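Local atomic coordinates of amphoterin-induced protein 1 (Mus musculus, PDB entry 2XOT), a protein that promotes growth and fasciculation of neurites from hippocampal neurons, forms homodimers through its leucine-rich repeats, and may mediate adhesion between cells. Residues W189-L194 / S212-R217. Sequence-based numbering, arbitrary orientation.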
# COMPACT_ATOMS: atom_id res chain seq x y z
N TRP B 189 13.16 13.93 8.74
CA TRP B 189 12.23 13.04 8.03
C TRP B 189 11.59 13.65 6.78
O TRP B 189 11.19 12.91 5.88
CB TRP B 189 11.13 12.46 8.95
CG TRP B 189 10.10 13.40 9.52
CD1 TRP B 189 10.09 13.93 10.80
CD2 TRP B 189 8.89 13.86 8.89
NE1 TRP B 189 8.97 14.69 10.98
CE2 TRP B 189 8.22 14.68 9.83
CE3 TRP B 189 8.31 13.67 7.63
CZ2 TRP B 189 6.99 15.30 9.55
CZ3 TRP B 189 7.10 14.29 7.34
CH2 TRP B 189 6.46 15.10 8.29
N VAL B 190 11.50 14.98 6.74
CA VAL B 190 11.11 15.66 5.52
C VAL B 190 12.32 15.75 4.57
O VAL B 190 12.22 15.41 3.40
CB VAL B 190 10.50 17.03 5.81
CG1 VAL B 190 10.21 17.77 4.51
CG2 VAL B 190 9.19 16.86 6.62
N LYS B 191 13.46 16.15 5.10
CA LYS B 191 14.66 16.31 4.27
C LYS B 191 15.03 14.99 3.62
O LYS B 191 15.60 14.97 2.52
CB LYS B 191 15.85 16.83 5.10
CG LYS B 191 15.70 18.16 5.82
CD LYS B 191 16.79 18.34 6.93
CE LYS B 191 16.87 19.76 7.44
NZ LYS B 191 17.83 19.94 8.58
N ASN B 192 14.77 13.88 4.33
CA ASN B 192 15.12 12.55 3.84
C ASN B 192 14.49 12.23 2.47
O ASN B 192 15.05 11.47 1.69
CB ASN B 192 14.68 11.51 4.86
CG ASN B 192 15.19 10.14 4.55
OD1 ASN B 192 14.41 9.25 4.22
ND2 ASN B 192 16.47 9.94 4.69
N GLY B 193 13.31 12.79 2.20
CA GLY B 193 12.62 12.60 0.92
C GLY B 193 12.47 13.84 0.06
O GLY B 193 11.58 13.89 -0.77
N LEU B 194 13.33 14.83 0.25
CA LEU B 194 13.31 16.04 -0.55
C LEU B 194 14.38 15.93 -1.62
O LEU B 194 15.57 16.11 -1.33
CB LEU B 194 13.57 17.26 0.33
CG LEU B 194 13.53 18.61 -0.37
CD1 LEU B 194 12.18 18.75 -1.16
CD2 LEU B 194 13.74 19.74 0.66
N SER B 212 26.04 18.99 2.79
CA SER B 212 27.10 18.37 3.59
C SER B 212 26.50 17.79 4.88
O SER B 212 26.78 16.66 5.24
CB SER B 212 28.19 19.40 3.91
OG SER B 212 29.18 18.86 4.77
N HIS B 213 25.65 18.55 5.55
CA HIS B 213 24.93 18.04 6.68
C HIS B 213 24.08 16.82 6.31
O HIS B 213 24.17 15.78 6.96
CB HIS B 213 24.07 19.15 7.31
CG HIS B 213 23.22 18.66 8.44
ND1 HIS B 213 23.77 18.05 9.55
CD2 HIS B 213 21.88 18.64 8.62
CE1 HIS B 213 22.80 17.69 10.37
NE2 HIS B 213 21.64 18.04 9.83
N TRP B 214 23.27 16.94 5.25
CA TRP B 214 22.39 15.86 4.83
C TRP B 214 23.17 14.59 4.52
O TRP B 214 22.71 13.47 4.80
CB TRP B 214 21.57 16.27 3.60
CG TRP B 214 20.58 17.38 3.85
CD1 TRP B 214 20.58 18.30 4.85
CD2 TRP B 214 19.47 17.71 3.01
NE1 TRP B 214 19.51 19.16 4.71
CE2 TRP B 214 18.82 18.81 3.58
CE3 TRP B 214 18.96 17.16 1.84
CZ2 TRP B 214 17.69 19.38 3.02
CZ3 TRP B 214 17.84 17.73 1.29
CH2 TRP B 214 17.22 18.83 1.87
N GLN B 215 24.36 14.76 3.94
CA GLN B 215 25.25 13.64 3.66
C GLN B 215 25.79 12.96 4.93
O GLN B 215 25.80 11.73 5.05
CB GLN B 215 26.41 14.12 2.80
CG GLN B 215 27.26 12.99 2.27
CD GLN B 215 28.50 13.47 1.58
OE1 GLN B 215 29.24 14.29 2.10
NE2 GLN B 215 28.73 12.96 0.37
N TYR B 216 26.25 13.77 5.88
CA TYR B 216 26.70 13.26 7.18
C TYR B 216 25.56 12.46 7.87
O TYR B 216 25.80 11.43 8.47
CB TYR B 216 27.18 14.42 8.06
CG TYR B 216 27.32 14.07 9.54
CD1 TYR B 216 28.44 13.41 10.02
CD2 TYR B 216 26.32 14.41 10.44
CE1 TYR B 216 28.57 13.09 11.37
CE2 TYR B 216 26.44 14.10 11.81
CZ TYR B 216 27.56 13.43 12.26
OH TYR B 216 27.67 13.13 13.60
N ARG B 217 24.33 12.94 7.72
CA ARG B 217 23.16 12.27 8.28
C ARG B 217 22.71 11.05 7.49
O ARG B 217 21.78 10.34 7.91
CB ARG B 217 22.00 13.27 8.40
CG ARG B 217 22.21 14.36 9.47
CD ARG B 217 22.06 13.80 10.89
NE ARG B 217 20.96 12.84 10.93
CZ ARG B 217 19.70 13.10 11.29
NH1 ARG B 217 19.34 14.30 11.72
NH2 ARG B 217 18.81 12.12 11.26
O HOH W 1 20.10 20.60 7.20
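Trp214 reaches out from the last turn of helix 205-216 and lays one face of its indole against the side chain of Lys191. CB of Lys191 stands over the six-membered ring in a CH-pi contact, 3.9 Å from its centroid and only 17° off the ring normal. With CG anti to the carbonyl carbon (chi1 -59°) and the rest of the chain extended, the lysine methylenes run from the six-membered ring towards NE1, at about a right angle to the tryptophan side chain: CG of Lys191 meets CZ2 of Trp214 at 3.6 Å, and CD passes NE1 of Trp214 at the same distance. At the far rim of the six-membered ring, CD2 of Leu194 meets the ring edge near its plane, 3.8 Å from CH2 of Trp214. This buried apolar side is the close-packed part of the contact.

Beyond the N-H edge of the indole the contact turns looser and polar. No direct hydrogen bond joins the segments; instead a water sits in the plane of the indole and accepts from both NE1 of Trp214 (2.9 Å) and NZ of Lys191 (2.7 Å). NZ also hydrogen-bonds the carbonyl oxygen of Gln184, which ties the ammonium back to helix 180-184. His213 merely borders this polar end, its CD2 4.3 Å from Lys191 NZ, and its ring meets Tyr251.

Both segments belong to the LRRCT cap that closes the C-terminal end of the leucine-rich-repeat solenoid. Lys191 lies on helix 188-191, and a type I turn from Lys191 to Leu194 carries the chain into strand 194-195, the last parallel strand of the solenoid sheet, beside strand 167-169. That final strand and its preceding turn are thus joined to helix 205-216 by Trp214, whose side chain also touches Ser221 and Val222 of helix 220-223.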